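Local coordinates for alpha-fucosidase GH29 (Fusarium graminearum, PDB 4PSR), which hydrolyses alpha-L-fucosidic bonds and probably releases alpha-1,6-linked fucose from the reducing-end N-acetylglucosamine of glycoprotein glycans, at residues W33-F38 / I343-N348; T40-S45 / W311-G316; S45-R50 / E125-F130; D304-S309 / I317-S322. All coordinates share one frame; numbering follows the deposited sequence.

Interaction 1 (W33-F38 / I343-N348). With FUL (beta-L-fucopyranose), chain M.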
# COMPACT_ATOMS: atom_id res chain seq x y z
N TRP A 33 -0.87 -12.33 -1.64
CA TRP A 33 -1.78 -13.15 -2.42
C TRP A 33 -3.02 -13.55 -1.64
O TRP A 33 -2.94 -14.11 -0.56
CB TRP A 33 -1.06 -14.41 -2.99
CG TRP A 33 -0.12 -15.09 -2.06
CD1 TRP A 33 -0.37 -16.16 -1.25
CD2 TRP A 33 1.26 -14.80 -1.91
NE1 TRP A 33 0.77 -16.53 -0.57
CE2 TRP A 33 1.78 -15.69 -0.95
CE3 TRP A 33 2.10 -13.83 -2.45
CZ2 TRP A 33 3.11 -15.66 -0.55
CZ3 TRP A 33 3.43 -13.79 -2.03
CH2 TRP A 33 3.91 -14.69 -1.09
N HIS A 34 -4.16 -13.28 -2.26
CA HIS A 34 -5.45 -13.74 -1.77
C HIS A 34 -5.70 -15.15 -2.31
O HIS A 34 -6.32 -15.32 -3.36
CB HIS A 34 -6.58 -12.81 -2.23
CG HIS A 34 -6.68 -11.52 -1.46
ND1 HIS A 34 -5.72 -10.53 -1.49
CD2 HIS A 34 -7.68 -11.05 -0.68
CE1 HIS A 34 -6.12 -9.52 -0.73
NE2 HIS A 34 -7.31 -9.80 -0.24
N TRP A 35 -5.25 -16.14 -1.56
CA TRP A 35 -5.39 -17.53 -1.95
C TRP A 35 -5.84 -18.30 -0.74
O TRP A 35 -5.20 -18.26 0.30
CB TRP A 35 -4.05 -18.08 -2.44
CG TRP A 35 -4.09 -19.51 -2.91
CD1 TRP A 35 -4.82 -20.02 -3.93
CD2 TRP A 35 -3.35 -20.58 -2.35
NE1 TRP A 35 -4.57 -21.37 -4.04
CE2 TRP A 35 -3.66 -21.73 -3.08
CE3 TRP A 35 -2.44 -20.68 -1.29
CZ2 TRP A 35 -3.09 -22.98 -2.81
CZ3 TRP A 35 -1.85 -21.92 -1.02
CH2 TRP A 35 -2.19 -23.05 -1.78
N GLY A 36 -6.95 -19.02 -0.87
CA GLY A 36 -7.46 -19.79 0.26
C GLY A 36 -8.71 -20.58 -0.09
O GLY A 36 -8.99 -20.77 -1.25
N ALA A 37 -9.43 -21.03 0.93
CA ALA A 37 -10.64 -21.79 0.68
C ALA A 37 -11.69 -20.94 -0.04
O ALA A 37 -12.54 -21.47 -0.73
CB ALA A 37 -11.22 -22.33 1.98
N PHE A 38 -11.59 -19.62 0.08
CA PHE A 38 -12.49 -18.72 -0.65
C PHE A 38 -12.23 -18.76 -2.14
O PHE A 38 -13.08 -18.33 -2.93
CB PHE A 38 -12.38 -17.27 -0.13
CG PHE A 38 -10.96 -16.76 -0.04
CD1 PHE A 38 -10.26 -16.34 -1.18
CD2 PHE A 38 -10.31 -16.74 1.18
CE1 PHE A 38 -8.93 -15.92 -1.08
CE2 PHE A 38 -8.98 -16.30 1.28
CZ PHE A 38 -8.30 -15.91 0.14
N ILE A 343 -1.46 -10.81 -6.04
CA ILE A 343 -1.54 -11.82 -7.10
C ILE A 343 -2.54 -12.89 -6.69
O ILE A 343 -2.93 -12.99 -5.51
CB ILE A 343 -0.13 -12.40 -7.46
CG1 ILE A 343 0.43 -13.20 -6.29
CG2 ILE A 343 0.79 -11.24 -7.85
CD1 ILE A 343 1.83 -13.85 -6.59
N SER A 344 -2.95 -13.69 -7.67
CA SER A 344 -4.15 -14.53 -7.54
C SER A 344 -3.95 -15.95 -8.07
O SER A 344 -4.37 -16.25 -9.19
CB SER A 344 -5.31 -13.88 -8.29
OG SER A 344 -5.51 -12.53 -7.91
N PRO A 345 -3.32 -16.81 -7.26
CA PRO A 345 -3.18 -18.21 -7.69
C PRO A 345 -4.54 -18.91 -7.82
O PRO A 345 -5.49 -18.59 -7.08
CB PRO A 345 -2.35 -18.84 -6.56
CG PRO A 345 -1.72 -17.67 -5.82
CD PRO A 345 -2.71 -16.55 -5.95
N MET A 346 -4.62 -19.87 -8.72
CA MET A 346 -5.80 -20.72 -8.83
C MET A 346 -5.98 -21.59 -7.60
O MET A 346 -5.07 -21.72 -6.78
CB MET A 346 -5.69 -21.60 -10.07
CG MET A 346 -5.46 -20.80 -11.32
SD MET A 346 -5.74 -21.72 -12.88
CE MET A 346 -4.65 -23.09 -12.69
N ALA A 347 -7.18 -22.14 -7.43
CA ALA A 347 -7.46 -22.94 -6.25
C ALA A 347 -6.46 -24.08 -6.04
O ALA A 347 -6.15 -24.44 -4.91
CB ALA A 347 -8.90 -23.49 -6.29
N ASN A 348 -5.97 -24.63 -7.14
CA ASN A 348 -4.99 -25.73 -7.10
C ASN A 348 -3.57 -25.29 -6.77
O ASN A 348 -2.68 -26.13 -6.65
CB ASN A 348 -5.03 -26.55 -8.40
CG ASN A 348 -4.52 -25.79 -9.60
OD1 ASN A 348 -4.12 -24.62 -9.51
ND2 ASN A 348 -4.49 -26.47 -10.75
C1 FUL M . -11.12 -5.39 1.31
C2 FUL M . -11.62 -6.81 1.42
O2 FUL M . -13.02 -6.87 1.74
C3 FUL M . -11.35 -7.45 0.08
O3 FUL M . -11.87 -8.76 0.09
C4 FUL M . -9.86 -7.44 -0.13
O4 FUL M . -9.24 -8.26 0.86
C5 FUL M . -9.35 -6.01 -0.05
C6 FUL M . -7.84 -5.91 -0.17
O5 FUL M . -9.72 -5.37 1.17
O1 FUL M . -11.42 -4.72 2.51
O HOH W 1 -6.32 -16.27 -5.98
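Ile343 O draws two loose partners from the facing segment: the C-H of Trp33 CA, 3.3 Å from that oxygen, and His34 N, whose hydrogen bond is weak. This is the seam of the TIM barrel. Strand 29-33 is the first of the eight and strand 337-343 the last, and the parallel pairing of Trp33 with Ile343 closes the ring of strands just where both strands give way to loops. The two side chains lie alongside each other and point the same way, with Trp33 CB 3.8 Å from Ile343 CG1. Further along, Pro345 O and His34 O share one water, which donates a hydrogen to each carbonyl; its oxygen lies 2.7 Å from Pro345 O.

Trp35 and Pro345 cross at about a right angle. Pro345 CB sits over the five-membered ring in a CH-pi contact, 4.1 Å from the ring centroid. With CG anti to the backbone N (chi1 -178°), the indole extends over Pro345 and brings NE1 within 2.8 Å of Met346 O; the N-H...O angle of 127° makes this a bent, weak bond. The ring of His34 heads for the bound sugar instead. Its NE2 meets fucose O4 near the ring plane at 2.7 Å, and either atom could donate, while Asn342 OD1 holds ND1 and so steadies the ring's rotation.

Interaction 2 (T40-S45 / W311-G316). With FUL (beta-L-fucopyranose), chain M.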
# COMPACT_ATOMS: atom_id res chain seq x y z
N THR A 40 -11.81 -21.65 -3.76
CA THR A 40 -12.22 -22.96 -4.25
C THR A 40 -13.29 -22.89 -5.37
O THR A 40 -13.15 -23.55 -6.40
CB THR A 40 -12.72 -23.86 -3.12
OG1 THR A 40 -11.82 -23.81 -2.00
CG2 THR A 40 -12.82 -25.30 -3.60
N ALA A 41 -14.30 -22.04 -5.18
CA ALA A 41 -15.37 -21.93 -6.19
C ALA A 41 -14.91 -21.27 -7.49
O ALA A 41 -15.51 -21.45 -8.55
CB ALA A 41 -16.52 -21.17 -5.61
N GLN A 42 -13.81 -20.51 -7.42
CA GLN A 42 -13.29 -19.78 -8.57
C GLN A 42 -14.41 -19.01 -9.29
O GLN A 42 -14.48 -18.98 -10.51
CB GLN A 42 -12.53 -20.70 -9.56
CG GLN A 42 -11.32 -21.40 -8.85
CD GLN A 42 -10.43 -22.22 -9.75
OE1 GLN A 42 -9.22 -22.28 -9.53
NE2 GLN A 42 -11.00 -22.83 -10.77
N TYR A 43 -15.23 -18.34 -8.49
CA TYR A 43 -16.41 -17.64 -9.01
C TYR A 43 -16.64 -16.33 -8.28
O TYR A 43 -16.56 -16.29 -7.06
CB TYR A 43 -17.67 -18.51 -8.89
CG TYR A 43 -18.85 -17.94 -9.66
CD1 TYR A 43 -18.95 -18.16 -11.03
CD2 TYR A 43 -19.81 -17.17 -9.03
CE1 TYR A 43 -20.00 -17.64 -11.76
CE2 TYR A 43 -20.87 -16.65 -9.74
CZ TYR A 43 -20.94 -16.88 -11.10
OH TYR A 43 -22.02 -16.36 -11.82
N ALA A 44 -16.90 -15.27 -9.07
CA ALA A 44 -17.26 -13.92 -8.62
C ALA A 44 -16.08 -13.17 -7.96
O ALA A 44 -15.50 -12.28 -8.57
CB ALA A 44 -18.48 -13.96 -7.70
N SER A 45 -15.75 -13.51 -6.73
CA SER A 45 -14.65 -12.90 -6.00
C SER A 45 -14.37 -13.68 -4.74
O SER A 45 -15.01 -14.68 -4.43
CB SER A 45 -14.99 -11.46 -5.61
OG SER A 45 -15.98 -11.45 -4.61
N TRP A 311 -9.87 -10.01 -6.17
CA TRP A 311 -8.55 -10.23 -5.53
C TRP A 311 -8.14 -11.72 -5.62
O TRP A 311 -6.96 -12.05 -5.54
CB TRP A 311 -8.51 -9.75 -4.06
CG TRP A 311 -8.80 -8.30 -3.92
CD1 TRP A 311 -10.03 -7.72 -3.90
CD2 TRP A 311 -7.85 -7.22 -3.80
NE1 TRP A 311 -9.92 -6.37 -3.77
CE2 TRP A 311 -8.59 -6.03 -3.71
CE3 TRP A 311 -6.45 -7.15 -3.74
CZ2 TRP A 311 -7.99 -4.78 -3.58
CZ3 TRP A 311 -5.85 -5.91 -3.60
CH2 TRP A 311 -6.62 -4.74 -3.53
N SER A 312 -9.11 -12.60 -5.79
CA SER A 312 -8.86 -14.05 -5.83
C SER A 312 -9.22 -14.59 -7.22
O SER A 312 -10.05 -14.05 -7.93
CB SER A 312 -9.70 -14.69 -4.73
OG SER A 312 -9.63 -16.10 -4.73
N TYR A 313 -8.53 -15.65 -7.65
CA TYR A 313 -8.72 -16.21 -8.97
C TYR A 313 -10.15 -16.63 -9.22
O TYR A 313 -10.74 -17.32 -8.42
CB TYR A 313 -7.78 -17.42 -9.19
CG TYR A 313 -7.95 -18.00 -10.56
CD1 TYR A 313 -7.24 -17.46 -11.63
CD2 TYR A 313 -8.82 -19.05 -10.82
CE1 TYR A 313 -7.41 -17.93 -12.92
CE2 TYR A 313 -8.98 -19.52 -12.12
CZ TYR A 313 -8.25 -18.94 -13.14
OH TYR A 313 -8.39 -19.39 -14.44
N THR A 314 -10.67 -16.24 -10.39
CA THR A 314 -11.97 -16.72 -10.84
C THR A 314 -11.84 -17.15 -12.30
O THR A 314 -11.03 -16.62 -13.07
CB THR A 314 -13.05 -15.61 -10.70
OG1 THR A 314 -12.69 -14.47 -11.49
CG2 THR A 314 -13.20 -15.18 -9.25
N VAL A 315 -12.67 -18.11 -12.72
CA VAL A 315 -12.67 -18.51 -14.11
C VAL A 315 -13.09 -17.33 -14.98
O VAL A 315 -14.11 -16.70 -14.69
CB VAL A 315 -13.59 -19.70 -14.35
CG1 VAL A 315 -13.67 -20.02 -15.83
CG2 VAL A 315 -13.07 -20.91 -13.59
N GLY A 316 -12.29 -17.01 -15.99
CA GLY A 316 -12.56 -15.87 -16.85
C GLY A 316 -11.94 -14.55 -16.40
O GLY A 316 -12.16 -13.52 -17.01
C1 FUL M . -11.12 -5.39 1.31
C2 FUL M . -11.62 -6.81 1.42
O2 FUL M . -13.02 -6.87 1.74
C3 FUL M . -11.35 -7.45 0.08
O3 FUL M . -11.87 -8.76 0.09
C4 FUL M . -9.86 -7.44 -0.13
O4 FUL M . -9.24 -8.26 0.86
C5 FUL M . -9.35 -6.01 -0.05
C6 FUL M . -7.84 -5.91 -0.17
O5 FUL M . -9.72 -5.37 1.17
O1 FUL M . -11.42 -4.72 2.51
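The backbones of Gln42 and Thr314 come so close that their CA atoms are 4.0 Å apart, and one hydrogen bond joins the two segments there, from Val315 N to Gln42 O at 3.0 Å. Gln42 itself has a left-handed backbone (phi 47°, psi 45°), and its CA also directs a C-H at Tyr313 O.

The extended side chain of Gln42 runs past the Tyr313 ring, and the two cross obliquely. CG lies at the ring edge, in its plane, while OE1 comes within 3.5 Å of Tyr313 CD2 with the amide turned 60° from the ring. That oxygen has a stronger partner in Ala347 N, whose hydrogen bond fixes the end of the glutamine. NE2, on the other branch, lies 4.0 Å from CG2 of the exposed Val315. Thr314 uses its methyl: CG2, anti to the carbonyl carbon, presses on the backbone between Tyr43 and Ser45 and is 3.7 Å from Ala44 N.

At the start of 311-316, the indole of Trp311 offers one face to the sugar, with fucose C6 3.6 Å from Trp311 CZ2. Two loops at the catalytic end of a TIM barrel, one after the first strand and one after the seventh, thus meet beside the fucose pocket, where an aromatic face receives the apolar methyl group of the sugar.

Interaction 3 (S45-R50 / E125-F130). With FUL (beta-L-fucopyranose), chain M.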
# COMPACT_ATOMS: atom_id res chain seq x y z
N SER A 45 -15.75 -13.51 -6.73
CA SER A 45 -14.65 -12.90 -6.00
C SER A 45 -14.37 -13.68 -4.74
O SER A 45 -15.01 -14.68 -4.43
CB SER A 45 -14.99 -11.46 -5.61
OG SER A 45 -15.98 -11.45 -4.61
N GLU A 46 -13.37 -13.20 -4.00
CA GLU A 46 -13.07 -13.72 -2.68
C GLU A 46 -14.19 -13.51 -1.67
O GLU A 46 -14.12 -14.08 -0.58
CB GLU A 46 -11.75 -13.11 -2.16
CG GLU A 46 -11.81 -11.64 -1.73
CD GLU A 46 -12.01 -10.61 -2.84
OE1 GLU A 46 -11.77 -10.90 -4.03
OE2 GLU A 46 -12.42 -9.48 -2.48
N TRP A 47 -15.21 -12.70 -2.00
CA TRP A 47 -16.41 -12.59 -1.15
C TRP A 47 -17.42 -13.71 -1.42
O TRP A 47 -18.48 -13.72 -0.80
CB TRP A 47 -17.07 -11.21 -1.26
CG TRP A 47 -16.38 -10.14 -0.44
CD1 TRP A 47 -15.05 -10.04 -0.13
CD2 TRP A 47 -17.02 -9.03 0.22
NE1 TRP A 47 -14.82 -8.94 0.67
CE2 TRP A 47 -16.02 -8.30 0.90
CE3 TRP A 47 -18.34 -8.57 0.28
CZ2 TRP A 47 -16.31 -7.15 1.66
CZ3 TRP A 47 -18.63 -7.43 1.03
CH2 TRP A 47 -17.63 -6.74 1.71
N TYR A 48 -17.10 -14.66 -2.28
CA TYR A 48 -18.03 -15.79 -2.54
C TYR A 48 -18.56 -16.45 -1.27
O TYR A 48 -19.75 -16.75 -1.22
CB TYR A 48 -17.37 -16.84 -3.42
CG TYR A 48 -18.32 -17.93 -3.88
CD1 TYR A 48 -19.00 -17.81 -5.08
CD2 TYR A 48 -18.50 -19.09 -3.14
CE1 TYR A 48 -19.87 -18.80 -5.52
CE2 TYR A 48 -19.36 -20.07 -3.56
CZ TYR A 48 -20.02 -19.93 -4.77
OH TYR A 48 -20.87 -20.92 -5.22
N PRO A 49 -17.73 -16.66 -0.23
CA PRO A 49 -18.28 -17.31 0.97
C PRO A 49 -19.44 -16.54 1.60
O PRO A 49 -20.32 -17.17 2.23
CB PRO A 49 -17.08 -17.35 1.93
CG PRO A 49 -15.86 -17.25 1.05
CD PRO A 49 -16.28 -16.41 -0.12
N ARG A 50 -19.41 -15.21 1.51
CA ARG A 50 -20.51 -14.36 2.00
C ARG A 50 -21.68 -14.38 1.02
O ARG A 50 -22.85 -14.60 1.41
CB ARG A 50 -19.99 -12.94 2.15
CG ARG A 50 -21.06 -11.81 2.04
CD ARG A 50 -20.40 -10.47 2.34
NE ARG A 50 -21.31 -9.32 2.21
CZ ARG A 50 -22.14 -8.95 3.18
NH1 ARG A 50 -22.25 -9.66 4.28
NH2 ARG A 50 -22.88 -7.87 3.02
N GLU A 125 -5.43 -15.13 6.91
CA GLU A 125 -6.85 -15.39 7.21
C GLU A 125 -7.62 -14.23 6.60
O GLU A 125 -7.34 -13.07 6.95
CB GLU A 125 -7.11 -15.49 8.70
CG GLU A 125 -8.60 -15.74 8.97
CD GLU A 125 -8.95 -16.11 10.38
OE1 GLU A 125 -8.06 -16.42 11.18
OE2 GLU A 125 -10.17 -16.07 10.70
N HIS A 126 -8.57 -14.53 5.72
CA HIS A 126 -9.42 -13.50 5.15
C HIS A 126 -10.65 -13.30 6.06
O HIS A 126 -10.52 -13.43 7.26
CB HIS A 126 -9.73 -13.84 3.69
CG HIS A 126 -10.19 -12.67 2.89
ND1 HIS A 126 -11.52 -12.47 2.59
CD2 HIS A 126 -9.52 -11.60 2.41
CE1 HIS A 126 -11.64 -11.34 1.91
NE2 HIS A 126 -10.45 -10.79 1.80
N HIS A 127 -11.82 -12.96 5.50
CA HIS A 127 -13.04 -12.75 6.28
C HIS A 127 -13.80 -14.06 6.57
O HIS A 127 -14.76 -14.02 7.34
CB HIS A 127 -14.06 -11.85 5.54
CG HIS A 127 -13.58 -10.49 5.11
ND1 HIS A 127 -12.81 -9.64 5.88
CD2 HIS A 127 -13.87 -9.81 3.97
CE1 HIS A 127 -12.65 -8.50 5.22
NE2 HIS A 127 -13.26 -8.58 4.06
N ASP A 128 -13.38 -15.16 5.96
CA ASP A 128 -14.14 -16.40 5.89
C ASP A 128 -13.88 -17.39 7.03
O ASP A 128 -14.34 -18.53 6.97
CB ASP A 128 -13.89 -17.11 4.57
CG ASP A 128 -12.47 -17.65 4.45
OD1 ASP A 128 -11.55 -17.13 5.13
OD2 ASP A 128 -12.27 -18.61 3.65
N GLY A 129 -13.14 -16.97 8.05
CA GLY A 129 -12.98 -17.77 9.25
C GLY A 129 -11.97 -18.92 9.23
O GLY A 129 -11.91 -19.70 10.20
N PHE A 130 -11.22 -19.03 8.14
CA PHE A 130 -10.27 -20.14 7.91
C PHE A 130 -8.86 -19.60 8.13
O PHE A 130 -8.38 -18.78 7.34
CB PHE A 130 -10.48 -20.63 6.47
CG PHE A 130 -9.71 -21.90 6.10
CD1 PHE A 130 -9.95 -23.09 6.78
CD2 PHE A 130 -8.82 -21.93 5.04
CE1 PHE A 130 -9.29 -24.27 6.44
CE2 PHE A 130 -8.18 -23.12 4.68
CZ PHE A 130 -8.41 -24.28 5.37
C1 FUL M . -11.12 -5.39 1.31
C2 FUL M . -11.62 -6.81 1.42
O2 FUL M . -13.02 -6.87 1.74
C3 FUL M . -11.35 -7.45 0.08
O3 FUL M . -11.87 -8.76 0.09
C4 FUL M . -9.86 -7.44 -0.13
O4 FUL M . -9.24 -8.26 0.86
C5 FUL M . -9.35 -6.01 -0.05
C6 FUL M . -7.84 -5.91 -0.17
O5 FUL M . -9.72 -5.37 1.17
O1 FUL M . -11.42 -4.72 2.51
O HOH W 2 -13.32 -14.81 2.09
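Glu46 and His126 approach each other at a slant, the carboxylate turned 83° from the imidazole, and their contact is made by Glu46 CG, 3.7 Å from His126 CE1. Glu46 CG lies between its own backbone N and carbonyl carbon (chi1 73°), and a bend at the next bond sends the carboxylate to the sugar. Trp47 meets His127 differently: the indole N is near the plane of the imidazole, at its edge, with Trp47 NE1 3.5 Å from His127 CD2. The two ring planes are inclined at 75°. Pro49 CG touches Asp128 CB, and a water links Glu46 O with His126 ND1.

Glu46, Trp47, His126 and His127 all converge on fucose. O3 donates to Glu46 OE2 at 2.7 Å and receives weak bonds from Trp47 NE1 and His126 NE2. Trp47 NE1 also donates to fucose O2, 2.9 Å away, so its hydrogen is shared. His127 NE2 meets the same O2 at 2.9 Å, and His126 NE2 meets fucose O4 at 3.0 Å, the donor undecided in both. The sugar itself therefore bridges the two loops, which here read three neighbouring hydroxyls, O2, O3 and O4; Asp226 and Lys272 add further bonds.

Interaction 4 (D304-S309 / I317-S322)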
# COMPACT_ATOMS: atom_id res chain seq x y z
N ASP A 304 -2.79 -2.91 -4.46
CA ASP A 304 -3.29 -2.97 -5.82
C ASP A 304 -3.33 -4.44 -6.23
O ASP A 304 -3.01 -5.31 -5.44
CB ASP A 304 -2.42 -2.17 -6.77
CG ASP A 304 -3.25 -1.45 -7.83
OD1 ASP A 304 -4.12 -2.10 -8.47
OD2 ASP A 304 -3.03 -0.24 -8.01
N ALA A 305 -3.73 -4.72 -7.48
CA ALA A 305 -3.89 -6.11 -7.91
C ALA A 305 -3.67 -6.21 -9.41
O ALA A 305 -4.00 -5.27 -10.13
CB ALA A 305 -5.27 -6.60 -7.52
N ILE A 306 -3.09 -7.31 -9.88
CA ILE A 306 -2.96 -7.53 -11.31
C ILE A 306 -4.38 -7.71 -11.90
O ILE A 306 -4.58 -7.43 -13.04
CB ILE A 306 -1.97 -8.71 -11.66
CG1 ILE A 306 -0.59 -8.47 -11.03
CG2 ILE A 306 -1.83 -8.87 -13.16
CD1 ILE A 306 0.38 -9.63 -11.23
N SER A 307 -5.16 -8.47 -11.18
CA SER A 307 -6.47 -8.81 -11.65
C SER A 307 -7.29 -7.56 -11.86
O SER A 307 -7.22 -6.61 -11.10
CB SER A 307 -7.13 -9.68 -10.62
OG SER A 307 -8.48 -9.78 -10.93
N ALA A 308 -8.01 -7.57 -12.98
CA ALA A 308 -8.94 -6.52 -13.35
C ALA A 308 -10.34 -6.97 -12.96
O ALA A 308 -11.32 -6.29 -13.24
CB ALA A 308 -8.86 -6.28 -14.82
N SER A 309 -10.42 -8.13 -12.30
CA SER A 309 -11.68 -8.65 -11.83
C SER A 309 -11.67 -8.46 -10.27
O SER A 309 -11.67 -7.34 -9.81
CB SER A 309 -11.85 -10.08 -12.40
OG SER A 309 -11.78 -10.08 -13.86
N ILE A 317 -11.16 -14.59 -15.33
CA ILE A 317 -10.50 -13.40 -14.79
C ILE A 317 -9.71 -12.63 -15.86
O ILE A 317 -9.05 -13.24 -16.72
CB ILE A 317 -9.58 -13.84 -13.61
CG1 ILE A 317 -8.94 -12.64 -12.92
CG2 ILE A 317 -8.52 -14.78 -14.08
CD1 ILE A 317 -8.10 -13.07 -11.69
N LYS A 318 -9.79 -11.31 -15.80
CA LYS A 318 -9.03 -10.45 -16.69
C LYS A 318 -7.96 -9.72 -15.89
O LYS A 318 -8.10 -9.55 -14.67
CB LYS A 318 -9.92 -9.43 -17.40
CG LYS A 318 -10.91 -10.06 -18.37
CD LYS A 318 -11.49 -9.04 -19.35
CE LYS A 318 -12.86 -8.54 -18.92
NZ LYS A 318 -13.90 -9.59 -19.04
N TYR A 319 -6.91 -9.28 -16.56
CA TYR A 319 -5.77 -8.67 -15.88
C TYR A 319 -5.42 -7.31 -16.45
O TYR A 319 -5.67 -7.02 -17.63
CB TYR A 319 -4.55 -9.57 -16.06
CG TYR A 319 -4.73 -10.99 -15.54
CD1 TYR A 319 -4.83 -11.22 -14.19
CD2 TYR A 319 -4.78 -12.07 -16.38
CE1 TYR A 319 -4.98 -12.48 -13.68
CE2 TYR A 319 -4.94 -13.35 -15.88
CZ TYR A 319 -5.03 -13.54 -14.52
OH TYR A 319 -5.16 -14.79 -13.96
N TYR A 320 -4.80 -6.50 -15.61
CA TYR A 320 -4.21 -5.25 -16.09
C TYR A 320 -2.82 -5.47 -16.64
O TYR A 320 -2.23 -6.54 -16.52
CB TYR A 320 -4.21 -4.22 -14.99
CG TYR A 320 -5.61 -3.75 -14.64
CD1 TYR A 320 -6.48 -3.32 -15.64
CD2 TYR A 320 -6.06 -3.79 -13.35
CE1 TYR A 320 -7.77 -2.88 -15.33
CE2 TYR A 320 -7.35 -3.34 -13.02
CZ TYR A 320 -8.20 -2.91 -14.03
OH TYR A 320 -9.50 -2.47 -13.75
N SER A 321 -2.29 -4.44 -17.30
CA SER A 321 -1.02 -4.53 -17.97
C SER A 321 0.18 -4.26 -17.05
O SER A 321 0.05 -3.63 -15.99
CB SER A 321 -0.95 -3.50 -19.11
OG SER A 321 -0.96 -2.17 -18.60
N SER A 322 1.33 -4.77 -17.46
CA SER A 322 2.62 -4.48 -16.82
C SER A 322 2.82 -2.97 -16.70
O SER A 322 3.22 -2.48 -15.66
CB SER A 322 3.74 -5.12 -17.64
OG SER A 322 3.54 -6.52 -17.72
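Ser307 and Tyr319 face each other across a single backbone bridge that ties back the loop after the seventh strand of the TIM barrel, just before helix 322-334. Backbone bonds flank the bridge. Tyr320 N donates to Ile306 O at 2.7 Å. On the other flank Ala308 N donates to Lys318 O; Ala308 is modelled in two conformers, so the length of that bond is doubtful.

Two serines supply the side-chain bonds, and these too are less certain because both residues have two conformers. Ser309 OG accepts from Lys318 N at 3.0 Å. Ser307 OG accepts from Ser309 N, an ST turn, and is bonded as well to Ser310 O; with OG anti to the backbone N (chi1 168°), it also lies alongside Ile317 CD1.

Aromatic and apolar contacts fill in the rest. The methyl of Ala308 stands over the centre of the Tyr320 ring in a CH-pi contact, CB being 3.6 Å from the centroid, a distance made doubtful by the second conformer of Ala308. Tyr319 leans the other way, toward Ile306 and helix 353-369, and its hydroxyl is bonded to Gln355 NE2. The branch of Ile306 that meets it is CG2, anti to the backbone N, which lies 3.9 Å from Tyr319 CD1.

In the fold
Interactions 1, 2 and 3 all touch the one bound fucose at the catalytic end of the barrel and support one another. Interaction 1 joins interaction 2 through Ser344 OG and Trp311 O, 2.8 Å apart, and through Pro345 O, which packs 3.3 Å from Tyr313 CB. Interactions 2 and 3 share Ser45, and Glu46 OE1 lies 3.0 Å from Trp311 N, so the carboxylate that holds the sugar also steadies the loop bearing the tryptophan. His34 CD2 packs 3.6 Å from His126 CD2, between interactions 1 and 3. Interaction 4 is second-shell: it makes no contact with fucose itself, yet Asp304 O touches Trp311 CZ3 at 3.4 Å.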